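Local structure of TetR family transcriptional regulator (Streptomyces coelicolor, 6SRN) at residues G99-E107 with P154-L164. The protein binds a furan hormone-like ligand and probably acts as a DNA-binding transcription factor in the control of antibiotic production. Sequence-based numbering, arbitrary orientation.
Sequences GFTPLETVE and PLQDAREAGQL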
ATOM      1  N   GLY A  99       6.239   2.733 -31.055  1.00 12.22           N
ATOM      2  CA  GLY A  99       5.010   2.360 -31.680  1.00 12.07           C
ATOM      3  C   GLY A  99       4.186   1.379 -30.907  1.00 10.93           C
ATOM      4  O   GLY A  99       3.293   0.751 -31.470  1.00 11.57           O
ATOM      5  N   PHE A 100       4.445   1.261 -29.606  1.00 11.30           N
ATOM      6  CA  PHE A 100       3.544   0.445 -28.786  1.00 10.37           C
ATOM      7  C   PHE A 100       2.152   1.119 -28.702  1.00 11.59           C
ATOM      8  O   PHE A 100       2.071   2.336 -28.697  1.00 11.78           O
ATOM      9  CB  PHE A 100       4.150   0.131 -27.413  1.00 10.15           C
ATOM     10  CG  PHE A 100       5.319  -0.804 -27.506  1.00 10.71           C
ATOM     11  CD1 PHE A 100       5.132  -2.165 -27.592  1.00 10.85           C
ATOM     12  CD2 PHE A 100       6.611  -0.305 -27.558  1.00 11.09           C
ATOM     13  CE1 PHE A 100       6.220  -3.004 -27.687  1.00 10.94           C
ATOM     14  CE2 PHE A 100       7.703  -1.147 -27.652  1.00 11.11           C
ATOM     15  CZ  PHE A 100       7.499  -2.501 -27.709  1.00 10.72           C
ATOM     16  N   THR A 101       1.103   0.318 -28.688  1.00 11.98           N
ATOM     17  CA  THR A 101      -0.272   0.827 -28.551  1.00 11.90           C
ATOM     18  C   THR A 101      -0.481   1.491 -27.193  1.00 11.39           C
ATOM     19  O   THR A 101       0.326   1.318 -26.300  1.00 10.99           O
ATOM     20  CB  THR A 101      -1.328  -0.299 -28.677  1.00 12.38           C
ATOM     21  OG1 THR A 101      -1.242  -1.220 -27.570  1.00 13.95           O
ATOM     22  CG2 THR A 101      -1.217  -1.032 -30.029  1.00 14.11           C
ATOM     23  N   PRO A 102      -1.534   2.295 -27.075  1.00 11.02           N
ATOM     24  CA  PRO A 102      -1.763   2.972 -25.794  1.00 10.94           C
ATOM     25  C   PRO A 102      -1.779   2.028 -24.589  1.00 10.81           C
ATOM     26  O   PRO A 102      -1.108   2.272 -23.570  1.00 10.56           O
ATOM     27  CB  PRO A 102      -3.124   3.641 -26.024  1.00 10.47           C
ATOM     28  CG  PRO A 102      -3.041   4.042 -27.496  1.00 10.72           C
ATOM     29  CD  PRO A 102      -2.455   2.809 -28.110  1.00 10.83           C
ATOM     30  N   LEU A 103      -2.493   0.917 -24.669  1.00 10.61           N
ATOM     31  CA  LEU A 103      -2.589   0.031 -23.523  1.00 12.32           C
ATOM     32  C   LEU A 103      -1.263  -0.726 -23.288  1.00 11.30           C
ATOM     33  O   LEU A 103      -0.884  -0.942 -22.147  1.00 10.75           O
ATOM     34  CB  LEU A 103      -3.690  -0.997 -23.734  1.00 14.85           C
ATOM     35  CG  LEU A 103      -4.939  -0.971 -22.889  1.00 17.80           C
ATOM     36  CD1 LEU A 103      -5.562  -2.368 -22.976  1.00 17.08           C
ATOM     37  CD2 LEU A 103      -4.702  -0.489 -21.494  1.00 17.55           C
ATOM     38  N   GLU A 104      -0.560  -1.113 -24.360  1.00 11.12           N
ATOM     39  CA  GLU A 104       0.777  -1.746 -24.231  1.00 11.30           C
ATOM     40  C   GLU A 104       1.788  -0.784 -23.614  1.00  9.79           C
ATOM     41  O   GLU A 104       2.684  -1.220 -22.916  1.00 10.98           O
ATOM     42  CB  GLU A 104       1.300  -2.114 -25.610  1.00 12.27           C
ATOM     43  CG  GLU A 104       0.652  -3.366 -26.139  1.00 13.98           C
ATOM     44  CD  GLU A 104       1.168  -3.666 -27.524  1.00 17.49           C
ATOM     45  OE1 GLU A 104       1.576  -2.691 -28.221  1.00 20.15           O
ATOM     46  OE2 GLU A 104       1.255  -4.846 -27.878  1.00 21.60           O
ATOM     47  N   THR A 105       1.614   0.509 -23.834  1.00  8.90           N
ATOM     48  CA  THR A 105       2.497   1.526 -23.245  1.00  9.35           C
ATOM     49  C   THR A 105       2.294   1.509 -21.735  1.00  8.74           C
ATOM     50  O   THR A 105       3.289   1.521 -20.970  1.00  8.75           O
ATOM     51  CB  THR A 105       2.208   2.909 -23.840  1.00  9.66           C
ATOM     52  OG1 THR A 105       2.531   2.894 -25.252  1.00 10.51           O
ATOM     53  CG2 THR A 105       2.957   4.027 -23.146  1.00 10.47           C
ATOM     54  N   VAL A 106       1.044   1.517 -21.297  1.00  8.82           N
ATOM     55  CA  VAL A 106       0.733   1.431 -19.845  1.00  9.30           C
ATOM     56  C   VAL A 106       1.320   0.139 -19.260  1.00  9.14           C
ATOM     57  O   VAL A 106       1.986   0.150 -18.210  1.00  8.44           O
ATOM     58  CB  VAL A 106      -0.766   1.464 -19.599  1.00 10.00           C
ATOM     59  CG1 VAL A 106      -1.097   1.324 -18.125  1.00 10.13           C
ATOM     60  CG2 VAL A 106      -1.393   2.758 -20.117  1.00 10.99           C
ATOM     61  N   GLU A 107       1.117  -1.002 -19.926  1.00  9.73           N
ATOM     62  CA  GLU A 107       1.660  -2.259 -19.474  1.00 10.42           C
ATOM     63  C   GLU A 107       3.178  -2.206 -19.311  1.00  9.17           C
ATOM     64  O   GLU A 107       3.710  -2.664 -18.279  1.00  8.37           O
ATOM     65  CB  GLU A 107       1.342  -3.379 -20.439  1.00 12.02           C
ATOM     66  CG  GLU A 107      -0.055  -3.889 -20.437  1.00 15.46           C
ATOM     67  CD  GLU A 107      -0.057  -5.074 -21.381  1.00 18.62           C
ATOM     68  OE1 GLU A 107       0.511  -6.160 -20.994  1.00 24.55           O
ATOM     69  OE2 GLU A 107      -0.487  -4.863 -22.515  1.00 22.48           O
ATOM     70  N   PRO A 154      -2.242   7.918 -21.934  1.00 10.33           N
ATOM     71  CA  PRO A 154      -2.447   6.753 -22.810  1.00  9.54           C
ATOM     72  C   PRO A 154      -3.743   6.012 -22.611  1.00  9.00           C
ATOM     73  O   PRO A 154      -4.265   5.448 -23.551  1.00  9.82           O
ATOM     74  CB  PRO A 154      -1.231   5.854 -22.512  1.00 10.34           C
ATOM     75  CG  PRO A 154      -0.740   6.323 -21.213  1.00 10.59           C
ATOM     76  CD  PRO A 154      -0.997   7.801 -21.161  1.00 10.76           C
ATOM     77  N   LEU A 155      -4.292   6.007 -21.398  1.00  8.79           N
ATOM     78  CA  LEU A 155      -5.550   5.370 -21.189  1.00  9.00           C
ATOM     79  C   LEU A 155      -6.690   6.119 -21.904  1.00  9.13           C
ATOM     80  O   LEU A 155      -7.619   5.473 -22.393  1.00  9.38           O
ATOM     81  CB  LEU A 155      -5.841   5.257 -19.695  1.00  8.98           C
ATOM     82  CG  LEU A 155      -5.002   4.174 -19.003  1.00  9.15           C
ATOM     83  CD1 LEU A 155      -5.109   4.357 -17.486  1.00  9.53           C
ATOM     84  CD2 LEU A 155      -5.387   2.767 -19.402  1.00  9.71           C
ATOM     85  N   GLN A 156      -6.612   7.449 -21.974  1.00  9.85           N
ATOM     86  CA  GLN A 156      -7.568   8.234 -22.795  1.00 10.74           C
ATOM     87  C   GLN A 156      -7.450   7.870 -24.245  1.00 10.94           C
ATOM     88  O   GLN A 156      -8.451   7.723 -24.932  1.00 10.33           O
ATOM     89  CB  GLN A 156      -7.374   9.728 -22.632  1.00 12.30           C
ATOM     90  CG  GLN A 156      -8.361  10.558 -23.431  1.00 15.58           C
ATOM     91  CD  GLN A 156      -9.807  10.261 -23.072  1.00 17.79           C
ATOM     92  OE1 GLN A 156     -10.138  10.051 -21.902  1.00 19.82           O
ATOM     93  NE2 GLN A 156     -10.683  10.241 -24.092  1.00 20.34           N
ATOM     94  N   ASP A 157      -6.225   7.755 -24.738  1.00 10.25           N
ATOM     95  CA  ASP A 157      -6.025   7.347 -26.121  1.00 10.62           C
ATOM     96  C   ASP A 157      -6.595   5.955 -26.381  1.00 10.23           C
ATOM     97  O   ASP A 157      -7.143   5.670 -27.452  1.00 10.05           O
ATOM     98  CB  ASP A 157      -4.540   7.365 -26.484  1.00 11.21           C
ATOM     99  CG  ASP A 157      -3.977   8.795 -26.617  1.00 12.14           C
ATOM    100  OD1 ASP A 157      -4.736   9.794 -26.649  1.00 13.23           O
ATOM    101  OD2 ASP A 157      -2.750   8.890 -26.653  1.00 15.63           O
ATOM    102  N   ALA A 158      -6.398   5.051 -25.407  1.00  9.74           N
ATOM    103  CA  ALA A 158      -6.904   3.695 -25.539  1.00 10.06           C
ATOM    104  C   ALA A 158      -8.416   3.718 -25.672  1.00 10.91           C
ATOM    105  O   ALA A 158      -8.980   3.013 -26.505  1.00 10.65           O
ATOM    106  CB  ALA A 158      -6.514   2.847 -24.314  1.00  9.42           C
ATOM    107  N   ARG A 159      -9.068   4.549 -24.856  1.00 11.39           N
ATOM    108  CA  ARG A 159     -10.532   4.688 -24.952  1.00 12.57           C
ATOM    109  C   ARG A 159     -10.947   5.173 -26.346  1.00 12.84           C
ATOM    110  O   ARG A 159     -11.800   4.574 -26.976  1.00 12.31           O
ATOM    111  CB  ARG A 159     -11.102   5.621 -23.891  1.00 13.87           C
ATOM    112  CG  ARG A 159     -12.609   5.856 -24.136  1.00 15.80           C
ATOM    113  CD  ARG A 159     -13.425   6.460 -23.022  1.00 19.29           C
ATOM    114  NE  ARG A 159     -12.992   7.789 -22.640  1.00 22.88           N
ATOM    115  CZ  ARG A 159     -13.579   8.534 -21.697  1.00 25.22           C
ATOM    116  NH1 ARG A 159     -14.654   8.085 -21.028  1.00 27.39           N
ATOM    117  NH2 ARG A 159     -13.090   9.734 -21.418  1.00 25.62           N
ATOM    118  N   GLU A 160     -10.364   6.273 -26.794  1.00 12.70           N
ATOM    119  CA  GLU A 160     -10.702   6.875 -28.104  1.00 13.64           C
ATOM    120  C   GLU A 160     -10.430   5.919 -29.260  1.00 13.36           C
ATOM    121  O   GLU A 160     -11.104   5.960 -30.313  1.00 11.98           O
ATOM    122  CB  GLU A 160      -9.834   8.098 -28.332  1.00 15.42           C
ATOM    123  CG  GLU A 160     -10.302   9.433 -27.790  1.00 17.89           C
ATOM    124  CD  GLU A 160      -9.910  10.558 -28.799  1.00 18.78           C
ATOM    125  OE1 GLU A 160      -8.705  10.731 -29.083  1.00 20.41           O
ATOM    126  OE2 GLU A 160     -10.783  11.252 -29.359  1.00 25.67           O
ATOM    127  N   ALA A 161      -9.399   5.106 -29.090  1.00 12.43           N
ATOM    128  CA  ALA A 161      -8.981   4.136 -30.075  1.00 12.66           C
ATOM    129  C   ALA A 161      -9.898   2.912 -30.142  1.00 13.17           C
ATOM    130  O   ALA A 161      -9.823   2.143 -31.061  1.00 14.37           O
ATOM    131  CB  ALA A 161      -7.566   3.682 -29.777  1.00 12.97           C
ATOM    132  N   GLY A 162     -10.728   2.689 -29.135  1.00 11.33           N
ATOM    133  CA  GLY A 162     -11.505   1.453 -29.071  1.00 12.03           C
ATOM    134  C   GLY A 162     -10.765   0.266 -28.466  1.00 12.67           C
ATOM    135  O   GLY A 162     -11.188  -0.892 -28.585  1.00 12.69           O
ATOM    136  N   GLN A 163      -9.650   0.537 -27.785  1.00 13.20           N
ATOM    137  CA  GLN A 163      -8.856  -0.524 -27.192  1.00 14.74           C
ATOM    138  C   GLN A 163      -9.367  -0.916 -25.808  1.00 15.35           C
ATOM    139  O   GLN A 163      -9.138  -2.027 -25.300  1.00 15.11           O
ATOM    140  CB  GLN A 163      -7.406  -0.008 -27.131  1.00 15.83           C
ATOM    141  CG  GLN A 163      -6.403  -1.042 -26.719  1.00 18.03           C
ATOM    142  CD  GLN A 163      -4.963  -0.598 -26.933  1.00 16.75           C
ATOM    143  OE1 GLN A 163      -4.588   0.576 -26.784  1.00 15.38           O
ATOM    144  NE2 GLN A 163      -4.146  -1.558 -27.293  1.00 18.06           N
ATOM    145  N   LEU A 164     -10.043   0.032 -25.175  1.00 16.97           N
ATOM    146  CA  LEU A 164     -10.434  -0.087 -23.775  1.00 17.78           C
ATOM    147  C   LEU A 164     -11.885  -0.568 -23.757  1.00 20.10           C
ATOM    148  O   LEU A 164     -12.725  -0.097 -24.550  1.00 23.06           O
ATOM    149  CB  LEU A 164     -10.241   1.270 -23.110  1.00 17.55           C
ATOM    150  CG  LEU A 164      -9.908   1.456 -21.653  1.00 20.18           C
ATOM    151  CD1 LEU A 164      -8.545   0.840 -21.370  1.00 21.20           C
ATOM    152  CD2 LEU A 164      -9.913   2.930 -21.321  1.00 20.03           C
TER
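Gln163 reaches across to the N-terminus of helix 102-119, bonding Thr101 and Leu103. Gln163 NE2 donates to Thr101 OG1 at 2.9 Å, almost straight (170°) and nearly in the amide plane. Gln163 OE1 accepts from Leu103 N at 3.0 Å, with that donor well above the carbonyl plane; in the first turn this N-H lacks a helical acceptor, and the glutamine supplies one. The amide gets there because CG stands anti to the backbone N (chi1 -172°) and the chain beyond runs extended, which rests Gln163 CD against Leu103 CB at 3.5 Å. Thr101 is the N-cap, its hydroxyl suited to accept also from Glu104 N, and Glu104 OE1 receives Thr101 N, completing a capping box. The start of this helix meets the end of helix 145-161, closed by a Schellman motif at Gly162 whose positive phi suits glycine; the helices run roughly antiparallel, at 151° for these short segments, in this all-helical TetR-family regulator. Next to the amide, Pro102 CB lies 3.3 Å from Pro154 O, and the bare methyl of Ala158 lets the ring come close. The Asp157 side chain crosses that ring at about a right angle, its CB against Pro102 CG. Pro102 opens the helix, so its missing N-H costs nothing. One turn further along, buried Val106 sets CG2 3.8 Å from Pro154 CG and touches Leu155, apolar partners like Phe209 of helix 197-212.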